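Local coordinates for protein deoxyribodipyrimidine photo-lyase (PDB 3UMV) that repairs ultraviolet-damaged DNA by using light and a bound FAD to split cyclobutane pyrimidine dimers back into separate pyrimidines, at residues His169-Val174 with Ser294-Ala299; Lys180-Tyr183 with Thr187-Gly190; Ser267-Arg272 with Val313-Glu318. All coordinates share one frame; numbering follows the deposited sequence.

Contact 1 (His169-Val174 with Ser294-Ala299)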
# COMPACT_ATOMS: atom_id res chain seq x y z
N HIS A 169 -9.16 -3.67 3.01
CA HIS A 169 -8.16 -2.60 3.08
C HIS A 169 -8.79 -1.21 3.18
O HIS A 169 -8.23 -0.30 3.80
CB HIS A 169 -7.26 -2.64 1.85
CG HIS A 169 -5.86 -2.19 2.11
ND1 HIS A 169 -4.92 -2.99 2.74
CD2 HIS A 169 -5.23 -1.03 1.81
CE1 HIS A 169 -3.77 -2.33 2.83
NE2 HIS A 169 -3.93 -1.14 2.27
N ASN A 170 -9.95 -1.02 2.56
CA ASN A 170 -10.57 0.28 2.52
C ASN A 170 -11.70 0.37 3.55
O ASN A 170 -12.36 -0.63 3.81
CB ASN A 170 -11.12 0.56 1.13
CG ASN A 170 -10.02 0.67 0.08
OD1 ASN A 170 -9.12 1.50 0.21
ND2 ASN A 170 -10.07 -0.19 -0.94
N VAL A 171 -11.93 1.56 4.10
CA VAL A 171 -13.06 1.78 5.01
C VAL A 171 -14.35 1.60 4.24
O VAL A 171 -15.25 0.88 4.69
CB VAL A 171 -13.05 3.20 5.64
CG1 VAL A 171 -14.23 3.37 6.58
CG2 VAL A 171 -11.74 3.44 6.39
N VAL A 172 -14.45 2.26 3.09
CA VAL A 172 -15.62 2.10 2.24
C VAL A 172 -15.20 1.18 1.10
O VAL A 172 -14.21 1.45 0.41
CB VAL A 172 -16.10 3.46 1.67
CG1 VAL A 172 -17.36 3.27 0.83
CG2 VAL A 172 -16.38 4.47 2.81
N PRO A 173 -15.92 0.07 0.90
CA PRO A 173 -15.54 -0.88 -0.15
C PRO A 173 -15.33 -0.19 -1.49
O PRO A 173 -16.12 0.68 -1.86
CB PRO A 173 -16.74 -1.82 -0.21
CG PRO A 173 -17.31 -1.78 1.17
CD PRO A 173 -17.08 -0.39 1.69
N VAL A 174 -14.25 -0.57 -2.19
CA VAL A 174 -13.87 0.11 -3.43
C VAL A 174 -15.00 0.13 -4.49
O VAL A 174 -15.17 1.14 -5.19
CB VAL A 174 -12.60 -0.52 -4.03
CG1 VAL A 174 -12.85 -1.99 -4.43
CG2 VAL A 174 -12.13 0.30 -5.23
N SER A 294 -4.85 -2.05 10.09
CA SER A 294 -6.03 -1.69 9.31
C SER A 294 -6.15 -0.17 9.21
O SER A 294 -6.01 0.54 10.21
CB SER A 294 -7.26 -2.27 10.03
OG SER A 294 -8.44 -1.59 9.65
N ALA A 295 -6.40 0.36 8.01
CA ALA A 295 -6.62 1.81 7.88
C ALA A 295 -7.88 2.22 8.65
O ALA A 295 -7.93 3.33 9.19
CB ALA A 295 -6.75 2.21 6.44
N GLN A 296 -8.88 1.34 8.66
CA GLN A 296 -10.11 1.55 9.43
C GLN A 296 -9.79 1.64 10.93
O GLN A 296 -10.30 2.53 11.62
CB GLN A 296 -11.11 0.42 9.12
CG GLN A 296 -12.45 0.55 9.82
CD GLN A 296 -13.52 -0.32 9.17
OE1 GLN A 296 -13.39 -0.75 8.01
NE2 GLN A 296 -14.58 -0.59 9.91
N ARG A 297 -8.94 0.74 11.43
CA ARG A 297 -8.44 0.88 12.80
C ARG A 297 -7.82 2.26 13.06
O ARG A 297 -8.08 2.88 14.11
CB ARG A 297 -7.40 -0.20 13.12
CG ARG A 297 -6.65 0.03 14.43
CD ARG A 297 -7.63 0.17 15.59
NE ARG A 297 -8.52 -0.97 15.68
CZ ARG A 297 -9.67 -0.99 16.34
NH1 ARG A 297 -10.40 -2.10 16.35
NH2 ARG A 297 -10.08 0.09 17.00
N CYS A 298 -6.99 2.74 12.14
CA CYS A 298 -6.33 4.03 12.32
C CYS A 298 -7.37 5.16 12.35
O CYS A 298 -7.28 6.10 13.15
CB CYS A 298 -5.31 4.28 11.20
SG CYS A 298 -3.89 3.17 11.24
N ALA A 299 -8.35 5.06 11.45
CA ALA A 299 -9.45 6.04 11.40
C ALA A 299 -10.30 6.04 12.67
O ALA A 299 -10.64 7.10 13.18
CB ALA A 299 -10.33 5.77 10.18
O HOH W 1 -6.45 -1.24 5.70
O HOH W 2 -11.64 -1.82 6.23
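Val171 and Gln296 meet where the loop following the last strand of the photolyase alpha/beta domain runs past the first turn of helix 295-305. The side chains approach obliquely, branch against stem: one methyl of the valine, CG2, lies 3.9 Å from Gln296 CA and also touches Gln296 CB. Gln296 itself is extended, with CG anti to the backbone N (chi1 -178°), which carries its amide past the valine methyl and along the loop backbone. There OE1 does not bond to the loop directly. A water bridges the gap, donating to Gln296 OE1 at 2.7 Å and to the carbonyl oxygen of Asn170, while the NE2 end of the same amide is held by the carbonyl of Val201. Ala295 points its methyl at the loop and comes within 3.9 Å of His169 O, a loose contact. His169 starts its side chain away from the helix, and its ring nitrogen ND1 is hydrogen-bonded to Asp47. Helix 310-333 closes the neighbourhood, since Arg324 packs on Ala295 and Glu325 accepts from the backbone N of Val171. At the start of helix 295-305, Ser294 is the N-cap, its OG accepting from Arg297 N at 3.0 Å with an N-H...O angle of 168°. All the touching residues are buried. A second water takes the first-turn amide of the helix: it accepts from Ala295 N at 2.8 Å and donates to His169 O at 2.8 Å, lying over one face of the His169 ring, offset toward the rim.

Contact 2 (Lys180-Tyr183 with Thr187-Gly190)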
# COMPACT_ATOMS: atom_id res chain seq x y z
N LYS A 180 -17.34 4.68 -10.45
CA LYS A 180 -16.43 5.10 -11.51
C LYS A 180 -15.15 5.73 -10.96
O LYS A 180 -15.08 6.04 -9.78
CB LYS A 180 -17.13 6.05 -12.49
CG LYS A 180 -17.54 7.38 -11.89
CD LYS A 180 -18.03 8.32 -12.97
CE LYS A 180 -17.88 9.78 -12.56
NZ LYS A 180 -18.43 10.03 -11.20
N MET A 181 -14.15 5.90 -11.82
CA MET A 181 -12.95 6.61 -11.41
C MET A 181 -13.31 8.08 -11.19
O MET A 181 -13.95 8.70 -12.03
CB MET A 181 -11.82 6.46 -12.45
CG MET A 181 -12.02 7.21 -13.74
SD MET A 181 -10.58 7.10 -14.85
CE MET A 181 -11.07 5.69 -15.84
N GLU A 182 -12.95 8.62 -10.04
CA GLU A 182 -13.30 9.99 -9.70
C GLU A 182 -12.25 10.99 -10.14
O GLU A 182 -11.06 10.68 -10.18
CB GLU A 182 -13.53 10.11 -8.19
CG GLU A 182 -14.78 9.39 -7.70
CD GLU A 182 -16.03 10.00 -8.24
OE1 GLU A 182 -16.99 9.25 -8.51
OE2 GLU A 182 -16.06 11.25 -8.37
N TYR A 183 -12.68 12.21 -10.48
CA TYR A 183 -11.74 13.24 -10.92
C TYR A 183 -10.72 13.64 -9.84
O TYR A 183 -9.53 13.82 -10.13
CB TYR A 183 -12.47 14.48 -11.45
CG TYR A 183 -11.50 15.50 -11.94
CD1 TYR A 183 -11.07 16.54 -11.11
CD2 TYR A 183 -10.95 15.42 -13.21
CE1 TYR A 183 -10.14 17.46 -11.55
CE2 TYR A 183 -10.03 16.34 -13.66
CZ TYR A 183 -9.62 17.35 -12.83
OH TYR A 183 -8.69 18.27 -13.28
N THR A 187 -14.40 15.33 -5.38
CA THR A 187 -15.54 14.58 -5.89
C THR A 187 -15.66 13.21 -5.23
O THR A 187 -16.75 12.71 -4.99
CB THR A 187 -15.51 14.45 -7.44
OG1 THR A 187 -14.43 13.61 -7.84
CG2 THR A 187 -15.34 15.83 -8.08
N PHE A 188 -14.52 12.62 -4.90
CA PHE A 188 -14.50 11.36 -4.19
C PHE A 188 -15.03 11.54 -2.75
O PHE A 188 -15.86 10.75 -2.28
CB PHE A 188 -13.09 10.78 -4.17
CG PHE A 188 -13.02 9.41 -3.58
CD1 PHE A 188 -13.52 8.33 -4.28
CD2 PHE A 188 -12.47 9.20 -2.33
CE1 PHE A 188 -13.47 7.05 -3.75
CE2 PHE A 188 -12.41 7.93 -1.79
CZ PHE A 188 -12.91 6.85 -2.50
N ARG A 189 -14.59 12.60 -2.08
CA ARG A 189 -15.08 12.89 -0.72
C ARG A 189 -16.60 13.08 -0.69
O ARG A 189 -17.26 12.67 0.27
CB ARG A 189 -14.38 14.14 -0.18
CG ARG A 189 -14.68 14.47 1.28
CD ARG A 189 -14.09 15.85 1.62
NE ARG A 189 -12.69 15.96 1.19
CZ ARG A 189 -12.25 16.84 0.29
NH1 ARG A 189 -10.96 16.86 -0.03
NH2 ARG A 189 -13.08 17.70 -0.27
N GLY A 190 -17.14 13.70 -1.72
CA GLY A 190 -18.57 13.93 -1.79
C GLY A 190 -19.33 12.62 -1.68
O GLY A 190 -20.35 12.53 -1.01
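Glu182 OE1 is gripped by several groups, whereas its sister oxygen OE2 faces Thr187 of the following helix. Lys180 NZ forms a salt bridge to OE1 at 3.1 Å, approaching from above the carboxylate plane, 39° out of it; Lys191 supplies a second salt bridge and Ser178 a hydrogen bond to the same atom. With two lysines beside it, the carboxylate is probably kept ionised. Glu182 OE2 is 2.9 Å from Thr187 OG1, and the carbonyl of Ser184 is a second partner of that hydroxyl. Thr187 OG1 sits between the backbone N and the carbonyl carbon, which turns the hydroxyl back toward the loop. The arrangement is a local one, the loop 180-183 folding against the first turns of helix 185-193, into which it leads. With CG beside the backbone N (chi1 -69°), the aliphatic part of Glu182 lies against Phe188: CG meets ring atom CD1 at 3.8 Å, at the ring edge and in its plane. The bend at chi2 then turns the carboxylate toward Thr187 OG1. The side chains of Glu182 and Phe188 cross at about a right angle, the carboxylate and ring planes standing 44° apart. Replacing Glu182 by an alanine removes the carboxylate, which is likely to leave Lys180 and Lys191 without their shared partner and to open a gap at the edge of the Phe188 ring. Phe188 also packs on Glu325, Leu326 and Asn329 of helix 310-333, and Asn329 hydrogen-bonds Glu182 N and Lys180 O of the loop.

Contact 3 (Ser267-Arg272 with Val313-Glu318). With FAD (flavin-adenine dinucleotide), chain I.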
# COMPACT_ATOMS: atom_id res chain seq x y z
N SER A 267 0.40 18.65 16.08
CA SER A 267 1.01 19.54 15.11
C SER A 267 0.85 19.09 13.66
O SER A 267 1.42 19.70 12.76
CB SER A 267 2.48 19.75 15.45
N TYR A 268 0.05 18.04 13.42
CA TYR A 268 0.00 17.41 12.09
C TYR A 268 -0.39 18.36 10.95
O TYR A 268 0.29 18.43 9.94
CB TYR A 268 -0.91 16.18 12.08
CG TYR A 268 -0.93 15.47 10.74
CD1 TYR A 268 0.16 14.72 10.31
CD2 TYR A 268 -2.03 15.57 9.89
CE1 TYR A 268 0.15 14.08 9.08
CE2 TYR A 268 -2.05 14.92 8.66
CZ TYR A 268 -0.96 14.19 8.27
OH TYR A 268 -0.98 13.55 7.05
N GLU A 269 -1.50 19.06 11.10
CA GLU A 269 -1.96 19.89 9.99
C GLU A 269 -0.92 20.95 9.61
O GLU A 269 -0.78 21.29 8.43
CB GLU A 269 -3.30 20.56 10.29
CG GLU A 269 -3.93 21.19 9.06
CD GLU A 269 -5.18 21.98 9.36
OE1 GLU A 269 -6.14 21.90 8.56
OE2 GLU A 269 -5.22 22.68 10.40
N THR A 270 -0.20 21.47 10.59
CA THR A 270 0.72 22.58 10.33
C THR A 270 2.17 22.15 10.08
O THR A 270 2.99 22.96 9.65
CB THR A 270 0.67 23.66 11.45
OG1 THR A 270 0.91 23.04 12.72
CG2 THR A 270 -0.69 24.35 11.47
N ASP A 271 2.48 20.89 10.34
CA ASP A 271 3.85 20.41 10.19
C ASP A 271 4.06 19.35 9.10
O ASP A 271 5.19 19.14 8.66
CB ASP A 271 4.39 19.89 11.53
CG ASP A 271 4.68 21.02 12.52
OD1 ASP A 271 4.78 20.74 13.73
OD2 ASP A 271 4.80 22.19 12.08
N ARG A 272 2.98 18.72 8.64
CA ARG A 272 3.11 17.62 7.69
C ARG A 272 3.76 18.02 6.36
O ARG A 272 4.32 17.19 5.66
CB ARG A 272 1.75 16.97 7.41
CG ARG A 272 0.79 17.85 6.66
CD ARG A 272 -0.50 17.10 6.38
NE ARG A 272 -1.29 17.77 5.36
CZ ARG A 272 -1.21 17.50 4.06
NH1 ARG A 272 -0.38 16.57 3.61
NH2 ARG A 272 -1.97 18.17 3.20
N VAL A 313 -6.69 16.25 13.40
CA VAL A 313 -7.33 14.97 13.17
C VAL A 313 -8.12 14.97 11.86
O VAL A 313 -8.04 14.02 11.09
CB VAL A 313 -8.22 14.54 14.34
CG1 VAL A 313 -9.14 13.40 13.92
CG2 VAL A 313 -7.35 14.13 15.52
N ASP A 314 -8.88 16.04 11.61
CA ASP A 314 -9.59 16.17 10.33
C ASP A 314 -8.63 16.06 9.13
O ASP A 314 -8.93 15.38 8.15
CB ASP A 314 -10.36 17.49 10.28
CG ASP A 314 -11.61 17.48 11.17
OD1 ASP A 314 -12.38 18.46 11.13
OD2 ASP A 314 -11.82 16.47 11.88
N ALA A 315 -7.48 16.71 9.23
CA ALA A 315 -6.50 16.69 8.15
C ALA A 315 -5.89 15.30 7.97
O ALA A 315 -5.70 14.83 6.85
CB ALA A 315 -5.42 17.73 8.42
N PHE A 316 -5.58 14.65 9.08
CA PHE A 316 -5.09 13.27 9.07
C PHE A 316 -6.09 12.32 8.39
O PHE A 316 -5.72 11.57 7.48
CB PHE A 316 -4.81 12.81 10.50
CG PHE A 316 -4.33 11.38 10.60
CD1 PHE A 316 -5.06 10.45 11.31
CD2 PHE A 316 -3.15 10.98 9.99
CE1 PHE A 316 -4.63 9.14 11.43
CE2 PHE A 316 -2.71 9.66 10.10
CZ PHE A 316 -3.47 8.74 10.82
N LEU A 317 -7.34 12.37 8.82
CA LEU A 317 -8.41 11.56 8.22
C LEU A 317 -8.59 11.82 6.72
O LEU A 317 -8.93 10.91 5.97
CB LEU A 317 -9.72 11.79 8.98
CG LEU A 317 -9.83 11.08 10.34
CD1 LEU A 317 -10.99 11.66 11.18
CD2 LEU A 317 -9.96 9.57 10.16
N GLU A 318 -8.38 13.06 6.28
CA GLU A 318 -8.45 13.38 4.85
C GLU A 318 -7.39 12.61 4.05
O GLU A 318 -7.66 12.05 2.98
CB GLU A 318 -8.34 14.90 4.63
CG GLU A 318 -8.14 15.35 3.18
CD GLU A 318 -9.37 15.13 2.29
OE1 GLU A 318 -9.21 15.12 1.05
OE2 GLU A 318 -10.49 14.96 2.83
PA FAD I . 1.05 10.81 6.71
O1A FAD I . 1.09 12.26 6.33
O2A FAD I . 1.13 10.56 8.19
O5B FAD I . -0.28 10.17 6.09
C5B FAD I . -0.99 9.13 6.74
C4B FAD I . -1.54 8.15 5.69
O4B FAD I . -2.40 8.80 4.76
C3B FAD I . -0.43 7.56 4.84
O3B FAD I . 0.17 6.46 5.48
C2B FAD I . -1.20 7.13 3.62
O2B FAD I . -1.94 5.95 3.91
C1B FAD I . -2.20 8.25 3.48
N9A FAD I . -1.71 9.28 2.55
C8A FAD I . -1.02 10.42 2.85
N7A FAD I . -0.78 11.08 1.69
C5A FAD I . -1.29 10.35 0.65
C6A FAD I . -1.35 10.53 -0.73
N6A FAD I . -0.91 11.64 -1.32
N1A FAD I . -1.97 9.58 -1.52
C2A FAD I . -2.54 8.47 -0.94
N3A FAD I . -2.48 8.30 0.43
C4A FAD I . -1.88 9.23 1.20
N1 FAD I . 2.24 6.55 -0.67
C2 FAD I . 2.41 5.22 -0.41
O2 FAD I . 1.74 4.72 0.49
N3 FAD I . 3.28 4.46 -1.17
C4 FAD I . 4.01 5.04 -2.20
O4 FAD I . 4.79 4.36 -2.87
C4X FAD I . 3.83 6.39 -2.46
N5 FAD I . 4.53 7.03 -3.45
C5X FAD I . 4.32 8.37 -3.71
C6 FAD I . 5.02 9.00 -4.74
C7 FAD I . 4.81 10.36 -5.00
C7M FAD I . 5.57 11.02 -6.13
C8 FAD I . 3.91 11.08 -4.21
C8M FAD I . 3.64 12.54 -4.44
C9 FAD I . 3.23 10.44 -3.18
C9A FAD I . 3.43 9.10 -2.93
N10 FAD I . 2.75 8.47 -1.91
C10 FAD I . 2.95 7.13 -1.69
C1' FAD I . 1.77 9.22 -1.02
C2' FAD I . 2.41 9.85 0.26
O2' FAD I . 3.60 10.60 0.02
C3' FAD I . 2.71 8.83 1.37
O3' FAD I . 1.57 8.04 1.60
C4' FAD I . 3.13 9.48 2.69
O4' FAD I . 4.28 10.27 2.49
C5' FAD I . 3.38 8.36 3.71
O5' FAD I . 4.02 8.78 4.89
P FAD I . 3.19 8.80 6.26
O1P FAD I . 2.49 7.47 6.49
O2P FAD I . 4.11 9.17 7.40
O3P FAD I . 2.20 10.02 5.89
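Contact 3 is an aromatic and apolar packing of the short helix 268-271 on the long helix 310-333, beside the diphosphate of FAD. Tyr268 and Phe316 form a T-shaped pair: the Phe316 edge is directed at the face of the Tyr268 ring, with planes at 88° and centroids 5.7 Å apart. The opposite face of the tyrosine carries Arg272 CB from its own segment, near the rim. Tyr268 CE2 also presses on the helix backbone, 3.5 Å from Phe316 CA. The trans first torsion of Tyr268 (chi1 -178°) lays the ring along helix 310-333 toward the cofactor. In the FAD-binding site of this photolyase, Tyr268 OH donates a short hydrogen bond of 2.5 Å to phosphate oxygen O1A of FAD, which lies at the ring edge and in its plane. The ring is thus pinned at its hydroxyl and flanked on both faces. Phe316 reaches the same cofactor by packing, CE2 lying 3.8 Å from FAD C5B, while Leu284 and Ala302 also touch its side chain. Farther from FAD, Glu269 CG rests 3.8 Å from the methyl CB of Ala315.

How the contacts relate
From the N terminus, the loop 169-174 leaves the last strand of the alpha/beta domain and opens contact 1, which closes at helix 295-305, about 120 residues on. Nested inside that span, contact 2 closes a short turn between loop 180-183 and helix 185-193. Contact 3 opens at 267-272, still within the span of contact 1, and closes beyond it on helix 310-333, so contacts 1 and 3 cross. Their second segments lie on consecutive helices, which touch, Ala299 CA lying 3.8 Å from Leu317 CD2. Contacts 2 and 3 stand in series, yet are joined by a salt bridge, Arg189 NH1 to Glu318 OE1, at 2.7 Å. Helix 310-333 forms one side of contact 3 and packs on the others.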